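Long-range contacts in CELL division control protein 6 (Pyrobaculum aerophilum, PDB 1FNN), which probably helps to regulate the initiation of DNA replication as an ATP-binding AAA+ protein of the Cdc6/Cdc18 family: residues E23-Q28 and I188-Y193; Q27-L32 and V59-L64; L288-F293 and W336-D341. All blocks are in the same frame, centred on the assembly; numbering follows the deposited sequence.

Interaction 1. Residues E23-Q28 and I188-Y193. With ADP (adenosine-5'-diphosphate), chain D.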
loop_
_atom_site.group_PDB
_atom_site.type_symbol
_atom_site.label_atom_id
_atom_site.label_comp_id
_atom_site.label_asym_id
_atom_site.label_seq_id
_atom_site.Cartn_x
_atom_site.Cartn_y
_atom_site.Cartn_z
ATOM N N GLU A 23 5.845 -12.206 6.894
ATOM C CA GLU A 23 6.005 -13.553 7.442
ATOM C C GLU A 23 5.299 -13.684 8.780
ATOM O O GLU A 23 4.566 -14.668 8.991
ATOM C CB GLU A 23 7.467 -13.981 7.611
ATOM C CG GLU A 23 8.229 -14.133 6.308
ATOM C CD GLU A 23 8.921 -12.873 5.822
ATOM O OE1 GLU A 23 8.673 -11.761 6.347
ATOM O OE2 GLU A 23 9.743 -12.987 4.890
ATOM N N GLN A 24 5.334 -12.637 9.591
ATOM C CA GLN A 24 4.699 -12.650 10.897
ATOM C C GLN A 24 3.192 -12.663 10.830
ATOM O O GLN A 24 2.525 -13.453 11.524
ATOM C CB GLN A 24 5.206 -11.487 11.769
ATOM C CG GLN A 24 4.604 -11.482 13.163
ATOM C CD GLN A 24 5.434 -10.674 14.152
ATOM O OE1 GLN A 24 6.560 -10.254 13.866
ATOM N NE2 GLN A 24 4.891 -10.437 15.347
ATOM N N GLN A 25 2.603 -11.802 9.979
ATOM C CA GLN A 25 1.150 -11.767 9.837
ATOM C C GLN A 25 0.588 -13.068 9.232
ATOM O O GLN A 25 -0.503 -13.534 9.629
ATOM C CB GLN A 25 0.727 -10.613 8.901
ATOM C CG GLN A 25 0.942 -9.222 9.536
ATOM C CD GLN A 25 2.367 -8.727 9.482
ATOM O OE1 GLN A 25 3.276 -9.374 8.996
ATOM N NE2 GLN A 25 2.625 -7.510 10.004
ATOM N N LEU A 26 1.344 -13.651 8.329
ATOM C CA LEU A 26 0.911 -14.893 7.687
ATOM C C LEU A 26 0.967 -16.070 8.677
ATOM O O LEU A 26 0.021 -16.846 8.849
ATOM C CB LEU A 26 1.784 -15.182 6.489
ATOM C CG LEU A 26 1.338 -16.437 5.690
ATOM C CD1 LEU A 26 -0.017 -16.156 5.050
ATOM C CD2 LEU A 26 2.377 -16.815 4.646
ATOM N N GLN A 27 2.034 -16.053 9.487
ATOM C CA GLN A 27 2.163 -16.996 10.584
ATOM C C GLN A 27 1.007 -16.881 11.575
ATOM O O GLN A 27 0.515 -17.944 12.025
ATOM C CB GLN A 27 3.510 -16.916 11.305
ATOM C CG GLN A 27 3.534 -17.864 12.516
ATOM C CD GLN A 27 4.718 -17.645 13.434
ATOM O OE1 GLN A 27 4.615 -16.904 14.422
ATOM N NE2 GLN A 27 5.831 -18.293 13.104
ATOM N N GLN A 28 0.631 -15.674 11.979
ATOM C CA GLN A 28 -0.452 -15.413 12.886
ATOM C C GLN A 28 -1.776 -15.952 12.347
ATOM O O GLN A 28 -2.694 -16.349 13.076
ATOM C CB GLN A 28 -0.608 -13.898 13.204
ATOM C CG GLN A 28 0.430 -13.411 14.236
ATOM C CD GLN A 28 0.488 -11.879 14.298
ATOM O OE1 GLN A 28 -0.352 -11.182 14.858
ATOM N NE2 GLN A 28 1.516 -11.276 13.702
ATOM N N ILE A 188 -4.678 -8.793 13.930
ATOM C CA ILE A 188 -3.363 -8.878 13.290
ATOM C C ILE A 188 -3.122 -7.523 12.603
ATOM O O ILE A 188 -4.013 -7.066 11.864
ATOM C CB ILE A 188 -3.362 -10.014 12.248
ATOM C CG1 ILE A 188 -3.689 -11.381 12.888
ATOM C CG2 ILE A 188 -1.990 -10.059 11.569
ATOM C CD1 ILE A 188 -3.780 -12.480 11.800
ATOM N N ARG A 189 -2.018 -6.873 12.937
ATOM C CA ARG A 189 -1.750 -5.522 12.498
ATOM C C ARG A 189 -0.694 -5.516 11.409
ATOM O O ARG A 189 0.227 -6.297 11.420
ATOM C CB ARG A 189 -1.203 -4.637 13.668
ATOM C CG ARG A 189 -2.261 -4.569 14.781
ATOM C CD ARG A 189 -1.964 -3.539 15.881
ATOM N NE ARG A 189 -3.088 -3.518 16.817
ATOM C CZ ARG A 189 -4.127 -2.701 16.694
ATOM N NH1 ARG A 189 -4.197 -1.840 15.684
ATOM N NH2 ARG A 189 -5.105 -2.750 17.592
ATOM N N PHE A 190 -0.942 -4.693 10.396
ATOM C CA PHE A 190 -0.081 -4.583 9.222
ATOM C C PHE A 190 0.400 -3.112 9.208
ATOM O O PHE A 190 -0.447 -2.243 8.973
ATOM C CB PHE A 190 -0.930 -4.815 7.957
ATOM C CG PHE A 190 -1.451 -6.231 7.865
ATOM C CD1 PHE A 190 -2.403 -6.726 8.761
ATOM C CD2 PHE A 190 -0.955 -7.044 6.851
ATOM C CE1 PHE A 190 -2.848 -8.049 8.625
ATOM C CE2 PHE A 190 -1.395 -8.351 6.711
ATOM C CZ PHE A 190 -2.331 -8.816 7.611
ATOM N N SER A 191 1.632 -2.898 9.615
ATOM C CA SER A 191 2.090 -1.496 9.743
ATOM C C SER A 191 2.619 -0.983 8.412
ATOM O O SER A 191 2.797 -1.762 7.477
ATOM C CB SER A 191 3.203 -1.473 10.794
ATOM O OG SER A 191 4.342 -1.978 10.112
ATOM N N PRO A 192 2.586 0.336 8.233
ATOM C CA PRO A 192 3.015 0.957 6.988
ATOM C C PRO A 192 4.381 0.381 6.655
ATOM O O PRO A 192 5.160 0.144 7.590
ATOM C CB PRO A 192 3.061 2.447 7.332
ATOM C CG PRO A 192 2.024 2.579 8.422
ATOM C CD PRO A 192 2.287 1.354 9.295
ATOM N N TYR A 193 4.643 0.077 5.380
ATOM C CA TYR A 193 5.963 -0.450 5.078
ATOM C C TYR A 193 7.007 0.693 5.153
ATOM O O TYR A 193 6.737 1.810 4.694
ATOM C CB TYR A 193 6.055 -1.023 3.676
ATOM C CG TYR A 193 5.247 -2.301 3.473
ATOM C CD1 TYR A 193 4.084 -2.335 2.718
ATOM C CD2 TYR A 193 5.691 -3.484 4.059
ATOM C CE1 TYR A 193 3.353 -3.515 2.529
ATOM C CE2 TYR A 193 4.989 -4.668 3.891
ATOM C CZ TYR A 193 3.828 -4.660 3.129
ATOM O OH TYR A 193 3.164 -5.874 2.999
HETATM P PB ADP D . -4.213 -3.931 1.312
HETATM O O1B ADP D . -5.453 -4.814 1.352
HETATM O O2B ADP D . -3.509 -3.875 2.546
HETATM O O3B ADP D . -4.789 -2.640 0.949
HETATM P PA ADP D . -2.783 -5.272 -0.745
HETATM O O1A ADP D . -2.880 -6.633 -0.188
HETATM O O2A ADP D . -3.690 -5.091 -1.884
HETATM O O3A ADP D . -3.042 -4.225 0.347
HETATM O "O5'" ADP D . -1.280 -4.963 -1.318
HETATM C "C5'" ADP D . -1.174 -3.839 -2.175
HETATM C "C4'" ADP D . -0.247 -4.266 -3.331
HETATM O "O4'" ADP D . 1.015 -4.578 -2.786
HETATM C "C3'" ADP D . -0.690 -5.520 -4.072
HETATM O "O3'" ADP D . -0.250 -5.415 -5.415
HETATM C "C2'" ADP D . 0.012 -6.558 -3.264
HETATM O "O2'" ADP D . 0.207 -7.773 -3.990
HETATM C "C1'" ADP D . 1.372 -5.885 -3.039
HETATM N N9 ADP D . 1.898 -6.374 -1.825
HETATM C C8 ADP D . 1.551 -5.949 -0.570
HETATM N N7 ADP D . 2.342 -6.352 0.380
HETATM C C5 ADP D . 3.282 -7.101 -0.309
HETATM C C6 ADP D . 4.397 -7.833 0.130
HETATM N N6 ADP D . 4.705 -7.911 1.415
HETATM N N1 ADP D . 5.120 -8.490 -0.780
HETATM C C2 ADP D . 4.763 -8.427 -2.049
HETATM N N3 ADP D . 3.740 -7.779 -2.602
HETATM C C4 ADP D . 3.026 -7.124 -1.647
#
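Gln25, on the first turn of helix 23-38, lays its aliphatic stem over the ring of Phe190 and passes its amide to the backbone just before that ring. CG sits almost above the ring centre, 3.8 Å from the centroid and 11° off the ring normal, a CH-pi contact on one face of Phe190. CG lies beside the backbone N (chi1 -70°) and the chain then bends beyond CG, which turns NE2 back to the carbonyl of Arg189. The resulting hydrogen bond, NE2 to O at 3.0 Å, is nearly straight (166°) and lies in both the carbonyl plane and the glutamine amide plane. Glutamine suits the place because its two methylenes cover the ring while its amide still reaches the carbonyl. Ile188, on the outermost strand 187-189 of the parallel sheet, completes the tight part: its CG2 meets Gln25 CG at 3.7 Å, and its CD1 lies 3.7 Å from Gln28 CB. Replacing Gln25 by an alanine is likely to leave the Arg189 carbonyl without this donor and to open a gap over the Phe190 face. The outer side is looser: the side chain of Arg189 heads away to a salt bridge with Asp169, and Gln28 NE2 makes a weak bond to Gln24 O. Beyond Phe190, which also touches Thr55 and Lys57 of the P-loop, the chain runs on to Tyr193, whose OH accepts a 3.0 Å hydrogen bond from ADP N6. Pairing an apolar stem with a polar tip thus holds segment 188-193 both at the Phe190 ring and at the Arg189 carbonyl, close to the nucleotide pocket.

Interaction 2. Residues Q27-L32 and V59-L64. With ADP (adenosine-5'-diphosphate), chain D.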
loop_
_atom_site.group_PDB
_atom_site.type_symbol
_atom_site.label_atom_id
_atom_site.label_comp_id
_atom_site.label_asym_id
_atom_site.label_seq_id
_atom_site.Cartn_x
_atom_site.Cartn_y
_atom_site.Cartn_z
ATOM N N GLN A 27 2.034 -16.053 9.487
ATOM C CA GLN A 27 2.163 -16.996 10.584
ATOM C C GLN A 27 1.007 -16.881 11.575
ATOM O O GLN A 27 0.515 -17.944 12.025
ATOM C CB GLN A 27 3.510 -16.916 11.305
ATOM C CG GLN A 27 3.534 -17.864 12.516
ATOM C CD GLN A 27 4.718 -17.645 13.434
ATOM O OE1 GLN A 27 4.615 -16.904 14.422
ATOM N NE2 GLN A 27 5.831 -18.293 13.104
ATOM N N GLN A 28 0.631 -15.674 11.979
ATOM C CA GLN A 28 -0.452 -15.413 12.886
ATOM C C GLN A 28 -1.776 -15.952 12.347
ATOM O O GLN A 28 -2.694 -16.349 13.076
ATOM C CB GLN A 28 -0.608 -13.898 13.204
ATOM C CG GLN A 28 0.430 -13.411 14.236
ATOM C CD GLN A 28 0.488 -11.879 14.298
ATOM O OE1 GLN A 28 -0.352 -11.182 14.858
ATOM N NE2 GLN A 28 1.516 -11.276 13.702
ATOM N N LEU A 29 -2.001 -15.696 11.056
ATOM C CA LEU A 29 -3.168 -16.175 10.356
ATOM C C LEU A 29 -3.137 -17.702 10.357
ATOM O O LEU A 29 -4.183 -18.341 10.513
ATOM C CB LEU A 29 -3.200 -15.682 8.911
ATOM C CG LEU A 29 -4.032 -14.436 8.589
ATOM C CD1 LEU A 29 -3.997 -14.182 7.076
ATOM C CD2 LEU A 29 -5.475 -14.547 9.056
ATOM N N ASP A 30 -1.982 -18.269 10.058
ATOM C CA ASP A 30 -1.856 -19.728 10.070
ATOM C C ASP A 30 -2.239 -20.327 11.421
ATOM O O ASP A 30 -2.999 -21.300 11.607
ATOM C CB ASP A 30 -0.428 -20.105 9.681
ATOM C CG ASP A 30 -0.372 -21.628 9.492
ATOM O OD1 ASP A 30 -0.820 -22.186 8.491
ATOM O OD2 ASP A 30 0.131 -22.331 10.382
ATOM N N ILE A 31 -1.735 -19.671 12.478
ATOM C CA ILE A 31 -2.014 -20.087 13.853
ATOM C C ILE A 31 -3.495 -19.957 14.107
ATOM O O ILE A 31 -4.102 -20.874 14.691
ATOM C CB ILE A 31 -1.177 -19.250 14.844
ATOM C CG1 ILE A 31 0.316 -19.730 14.822
ATOM C CG2 ILE A 31 -1.754 -19.325 16.247
ATOM C CD1 ILE A 31 1.165 -18.629 15.479
ATOM N N LEU A 32 -4.163 -18.857 13.681
ATOM C CA LEU A 32 -5.575 -18.771 13.968
ATOM C C LEU A 32 -6.406 -19.808 13.159
ATOM O O LEU A 32 -7.466 -20.261 13.589
ATOM C CB LEU A 32 -6.142 -17.368 13.713
ATOM C CG LEU A 32 -5.472 -16.286 14.608
ATOM C CD1 LEU A 32 -5.993 -14.887 14.314
ATOM C CD2 LEU A 32 -5.691 -16.589 16.090
ATOM N N VAL A 59 -3.538 -9.278 0.203
ATOM C CA VAL A 59 -2.602 -10.224 -0.387
ATOM C C VAL A 59 -2.196 -11.292 0.633
ATOM O O VAL A 59 -1.985 -12.448 0.236
ATOM C CB VAL A 59 -1.351 -9.603 -1.027
ATOM C CG1 VAL A 59 -0.262 -9.189 -0.053
ATOM C CG2 VAL A 59 -0.778 -10.597 -2.049
ATOM N N THR A 60 -2.025 -10.890 1.886
ATOM C CA THR A 60 -1.629 -11.848 2.932
ATOM C C THR A 60 -2.684 -12.951 3.129
ATOM O O THR A 60 -2.404 -14.156 3.184
ATOM C CB THR A 60 -1.316 -11.102 4.239
ATOM O OG1 THR A 60 -0.067 -10.378 4.005
ATOM C CG2 THR A 60 -1.124 -12.093 5.386
ATOM N N LEU A 61 -3.929 -12.532 3.178
ATOM C CA LEU A 61 -5.066 -13.453 3.256
ATOM C C LEU A 61 -5.183 -14.352 2.020
ATOM O O LEU A 61 -5.430 -15.553 2.089
ATOM C CB LEU A 61 -6.297 -12.568 3.276
ATOM C CG LEU A 61 -7.028 -12.284 4.558
ATOM C CD1 LEU A 61 -8.085 -11.237 4.201
ATOM C CD2 LEU A 61 -7.550 -13.589 5.138
ATOM N N ARG A 62 -4.935 -13.806 0.814
ATOM C CA ARG A 62 -4.983 -14.595 -0.398
ATOM C C ARG A 62 -3.879 -15.638 -0.386
ATOM O O ARG A 62 -4.052 -16.771 -0.864
ATOM C CB ARG A 62 -4.929 -13.734 -1.689
ATOM C CG ARG A 62 -6.278 -12.970 -1.787
ATOM C CD ARG A 62 -6.518 -12.615 -3.236
ATOM N NE ARG A 62 -7.782 -12.032 -3.547
ATOM C CZ ARG A 62 -9.025 -12.453 -3.644
ATOM N NH1 ARG A 62 -9.428 -13.703 -3.441
ATOM N NH2 ARG A 62 -9.968 -11.566 -3.972
ATOM N N LYS A 63 -2.716 -15.276 0.152
ATOM C CA LYS A 63 -1.602 -16.193 0.225
ATOM C C LYS A 63 -1.921 -17.331 1.209
ATOM O O LYS A 63 -1.556 -18.498 0.950
ATOM C CB LYS A 63 -0.324 -15.499 0.658
ATOM C CG LYS A 63 0.811 -16.445 1.007
ATOM C CD LYS A 63 1.395 -17.108 -0.236
ATOM C CE LYS A 63 1.784 -16.206 -1.371
ATOM N NZ LYS A 63 2.402 -16.947 -2.537
ATOM N N LEU A 64 -2.530 -16.945 2.327
ATOM C CA LEU A 64 -2.948 -18.015 3.262
ATOM C C LEU A 64 -3.845 -19.027 2.526
ATOM O O LEU A 64 -3.668 -20.239 2.679
ATOM C CB LEU A 64 -3.690 -17.401 4.432
ATOM C CG LEU A 64 -4.050 -18.180 5.704
ATOM C CD1 LEU A 64 -5.374 -18.898 5.560
ATOM C CD2 LEU A 64 -2.941 -19.108 6.166
HETATM P PB ADP D . -4.213 -3.931 1.312
HETATM O O1B ADP D . -5.453 -4.814 1.352
HETATM O O2B ADP D . -3.509 -3.875 2.546
HETATM O O3B ADP D . -4.789 -2.640 0.949
HETATM P PA ADP D . -2.783 -5.272 -0.745
HETATM O O1A ADP D . -2.880 -6.633 -0.188
HETATM O O2A ADP D . -3.690 -5.091 -1.884
HETATM O O3A ADP D . -3.042 -4.225 0.347
HETATM O "O5'" ADP D . -1.280 -4.963 -1.318
HETATM C "C5'" ADP D . -1.174 -3.839 -2.175
HETATM C "C4'" ADP D . -0.247 -4.266 -3.331
HETATM O "O4'" ADP D . 1.015 -4.578 -2.786
HETATM C "C3'" ADP D . -0.690 -5.520 -4.072
HETATM O "O3'" ADP D . -0.250 -5.415 -5.415
HETATM C "C2'" ADP D . 0.012 -6.558 -3.264
HETATM O "O2'" ADP D . 0.207 -7.773 -3.990
HETATM C "C1'" ADP D . 1.372 -5.885 -3.039
HETATM N N9 ADP D . 1.898 -6.374 -1.825
HETATM C C8 ADP D . 1.551 -5.949 -0.570
HETATM N N7 ADP D . 2.342 -6.352 0.380
HETATM C C5 ADP D . 3.282 -7.101 -0.309
HETATM C C6 ADP D . 4.397 -7.833 0.130
HETATM N N6 ADP D . 4.705 -7.911 1.415
HETATM N N1 ADP D . 5.120 -8.490 -0.780
HETATM C C2 ADP D . 4.763 -8.427 -2.049
HETATM N N3 ADP D . 3.740 -7.779 -2.602
HETATM C C4 ADP D . 3.026 -7.124 -1.647
#
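Helices 27-32 and 59-64 cross at -50°, their axes 10.2 Å apart at closest, and the CA atoms of Asp30 and Leu64 lie 7.1 Å from each other. The second belongs to the helix that follows the P-loop, or Walker A motif, of this AAA+ ATPase, and helix 23-38 packs against its flank. Leu29 carries most of the contact. Its CD1 touches the Thr60 methyl, CG2, at 3.9 Å and reaches the backbone of Leu61 at CA, while CB faces Leu64 CG at 4.2 Å. A branched leucine suits this place because one methyl can lie along a helix surface while the stem covers the next turn. Thr60 divides its roles: CG2 stands opposite the backbone N (chi1 -71° for OG1) and meets the leucine, whereas OG1 bonds to Gly56 O, which satisfies a buried hydroxyl. Leu61 points its first bond away, yet its CD2 returns to within 4.1 Å of Leu29 CD1, and the same residue packs on Leu49 of the central sheet. Leu64, with Leu26, Leu33 and Leu37 of helix 23-38 also against it, extends the apolar seam. At its margin Leu64 CD2 lies against the backbone of Asp30. Between segments 27-32 and 59-64 the contact is wholly by packing; the hydrogen bond from the Asp30 carboxylate reaches Tyr68 OH, further along helix 57-68. At the ligand end of helix 59-64, by contrast, the backbone N of Val59 donates to ADP O1A at 2.8 Å with an angle of 156°, and Val59 CG1 lies close to adenine C8.

Interaction 3. Residues L288-F293 and W336-D341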
loop_
_atom_site.group_PDB
_atom_site.type_symbol
_atom_site.label_atom_id
_atom_site.label_comp_id
_atom_site.label_asym_id
_atom_site.label_seq_id
_atom_site.Cartn_x
_atom_site.Cartn_y
_atom_site.Cartn_z
ATOM N N LEU A 288 15.525 32.626 1.073
ATOM C CA LEU A 288 16.272 32.768 -0.153
ATOM C C LEU A 288 17.321 31.696 -0.414
ATOM O O LEU A 288 17.421 31.130 -1.503
ATOM C CB LEU A 288 17.007 34.133 -0.246
ATOM C CG LEU A 288 17.861 34.410 -1.460
ATOM C CD1 LEU A 288 17.063 34.335 -2.760
ATOM C CD2 LEU A 288 18.550 35.791 -1.391
ATOM N N HIS A 289 18.297 31.509 0.459
ATOM C CA HIS A 289 19.384 30.579 0.255
ATOM C C HIS A 289 18.914 29.103 0.215
ATOM O O HIS A 289 19.658 28.312 -0.319
ATOM C CB HIS A 289 20.492 30.807 1.304
ATOM C CG HIS A 289 21.319 31.937 0.721
ATOM N ND1 HIS A 289 22.403 31.708 -0.095
ATOM C CD2 HIS A 289 21.191 33.286 0.847
ATOM C CE1 HIS A 289 22.917 32.880 -0.446
ATOM N NE2 HIS A 289 22.201 33.841 0.110
ATOM N N GLU A 290 17.848 28.748 0.876
ATOM C CA GLU A 290 17.258 27.408 0.776
ATOM C C GLU A 290 16.653 27.211 -0.612
ATOM O O GLU A 290 16.740 26.117 -1.172
ATOM C CB GLU A 290 16.205 27.195 1.861
ATOM C CG GLU A 290 15.592 25.775 1.872
ATOM C CD GLU A 290 14.825 25.481 3.143
ATOM O OE1 GLU A 290 14.078 24.479 3.190
ATOM O OE2 GLU A 290 14.938 26.237 4.143
ATOM N N LYS A 291 16.017 28.230 -1.204
ATOM C CA LYS A 291 15.619 28.243 -2.592
ATOM C C LYS A 291 16.792 28.054 -3.535
ATOM O O LYS A 291 16.765 27.243 -4.459
ATOM C CB LYS A 291 14.896 29.526 -3.085
ATOM C CG LYS A 291 13.525 29.724 -2.415
ATOM C CD LYS A 291 12.842 30.872 -3.145
ATOM C CE LYS A 291 11.397 31.100 -2.839
ATOM N NZ LYS A 291 11.178 31.751 -1.517
ATOM N N LEU A 292 17.885 28.776 -3.334
ATOM C CA LEU A 292 19.079 28.689 -4.132
ATOM C C LEU A 292 19.684 27.281 -3.986
ATOM O O LEU A 292 20.146 26.728 -4.984
ATOM C CB LEU A 292 20.133 29.749 -3.667
ATOM C CG LEU A 292 19.699 31.221 -3.986
ATOM C CD1 LEU A 292 20.648 32.214 -3.288
ATOM C CD2 LEU A 292 19.698 31.452 -5.485
ATOM N N PHE A 293 19.712 26.770 -2.773
ATOM C CA PHE A 293 20.242 25.420 -2.571
ATOM C C PHE A 293 19.299 24.380 -3.270
ATOM O O PHE A 293 19.848 23.489 -3.896
ATOM C CB PHE A 293 20.245 25.122 -1.084
ATOM C CG PHE A 293 21.019 23.853 -0.767
ATOM C CD1 PHE A 293 22.307 23.674 -1.189
ATOM C CD2 PHE A 293 20.378 22.861 -0.031
ATOM C CE1 PHE A 293 23.015 22.513 -0.900
ATOM C CE2 PHE A 293 21.076 21.686 0.268
ATOM C CZ PHE A 293 22.383 21.520 -0.165
ATOM N N TRP A 336 23.478 22.285 5.308
ATOM C CA TRP A 336 23.026 21.125 6.059
ATOM C C TRP A 336 21.700 21.316 6.721
ATOM O O TRP A 336 20.792 20.463 6.601
ATOM C CB TRP A 336 24.195 20.760 7.003
ATOM C CG TRP A 336 24.142 19.266 7.086
ATOM C CD1 TRP A 336 24.555 18.372 6.143
ATOM C CD2 TRP A 336 23.625 18.520 8.188
ATOM N NE1 TRP A 336 24.329 17.094 6.591
ATOM C CE2 TRP A 336 23.760 17.160 7.846
ATOM C CE3 TRP A 336 23.069 18.872 9.418
ATOM C CZ2 TRP A 336 23.354 16.140 8.701
ATOM C CZ3 TRP A 336 22.667 17.860 10.265
ATOM C CH2 TRP A 336 22.813 16.512 9.898
ATOM N N SER A 337 21.445 22.462 7.375
ATOM C CA SER A 337 20.128 22.719 7.924
ATOM C C SER A 337 19.128 22.958 6.797
ATOM O O SER A 337 17.973 22.662 7.059
ATOM C CB SER A 337 20.053 23.973 8.840
ATOM O OG SER A 337 21.304 23.942 9.554
ATOM N N TYR A 338 19.516 23.626 5.714
ATOM C CA TYR A 338 18.529 23.777 4.639
ATOM C C TYR A 338 18.144 22.378 4.126
ATOM O O TYR A 338 16.981 22.192 3.814
ATOM C CB TYR A 338 19.094 24.568 3.469
ATOM C CG TYR A 338 19.397 26.045 3.782
ATOM C CD1 TYR A 338 20.463 26.629 3.137
ATOM C CD2 TYR A 338 18.647 26.779 4.676
ATOM C CE1 TYR A 338 20.795 27.966 3.374
ATOM C CE2 TYR A 338 18.968 28.123 4.923
ATOM C CZ TYR A 338 20.030 28.689 4.272
ATOM O OH TYR A 338 20.372 30.017 4.499
ATOM N N LEU A 339 19.146 21.502 3.952
ATOM C CA LEU A 339 18.788 20.153 3.462
ATOM C C LEU A 339 17.851 19.423 4.412
ATOM O O LEU A 339 16.869 18.785 3.989
ATOM C CB LEU A 339 20.043 19.296 3.261
ATOM C CG LEU A 339 19.722 17.886 2.690
ATOM C CD1 LEU A 339 19.030 18.026 1.333
ATOM C CD2 LEU A 339 21.033 17.151 2.613
ATOM N N ASN A 340 18.129 19.527 5.720
ATOM C CA ASN A 340 17.216 18.987 6.719
ATOM C C ASN A 340 15.793 19.489 6.588
ATOM O O ASN A 340 14.857 18.720 6.776
ATOM C CB ASN A 340 17.684 19.429 8.113
ATOM C CG ASN A 340 18.169 18.176 8.815
ATOM O OD1 ASN A 340 17.272 17.452 9.256
ATOM N ND2 ASN A 340 19.486 18.066 8.834
ATOM N N ASP A 341 15.646 20.813 6.384
ATOM C CA ASP A 341 14.305 21.385 6.224
ATOM C C ASP A 341 13.627 20.900 4.954
ATOM O O ASP A 341 12.430 20.549 4.912
ATOM C CB ASP A 341 14.421 22.938 6.256
ATOM C CG ASP A 341 13.082 23.609 6.179
ATOM O OD1 ASP A 341 12.236 23.500 7.093
ATOM O OD2 ASP A 341 12.767 24.305 5.187
#
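With CG beside its backbone N (chi1 -67°), Tyr338 swings its ring against helix 288-293, and Glu290, extended with CG anti to the backbone N, passes over one face of that ring. Glu290 CB stands 4.1 Å from the ring centroid, 27° off the normal, a CH-pi contact, and the backbone N of Glu290 lies over the ring centre. At the far end Tyr338 OH meets His289 CB at 3.3 Å, while the imidazole turns away to Tyr318 and Glu327. Tyrosine suits this crossing because its flat ring can lie against a helix backbone and its hydroxyl lengthens the ring enough to reach His289 CB. Phe293 widens the apolar part: its CD2 touches Tyr338 CB at 4.1 Å, and Leu339 CB comes to the edge of the phenylalanine ring near its plane, 4.0 Å from CE2. Leu335 and Leu342, from the turns on either side in helix 332-344, also pack on Phe293. The carboxylates of Glu290 and Asp341 meet about at a right angle, but their modelled separation is too short to be trusted. The axes of the two helical segments pass 9.8 Å apart at 79°, a steep crossing within the helical core of the C-terminal winged-helix domain.

In the fold
Interactions 1 and 2 are neighbours on helix 23-38, which they share through Gln27 and Gln28, and their centres are 9 Å apart. They touch directly: Ile188 CD1 lies 3.7 Å from Leu29 N, and Phe190 CE2 packs 3.6 Å from Thr60 OG1. Helix 23-38, strand 187-189 with its following loop, and the P-loop helix thus meet in one three-way contact. Both contacts also reach the same ADP, interaction 1 at the adenine through Tyr193 and interaction 2 at the alpha-phosphate through Val59. Interaction 3 belongs to the winged-helix domain, its centre about 38 Å from that of interaction 1 and about 46 Å from that of interaction 2, and touches neither.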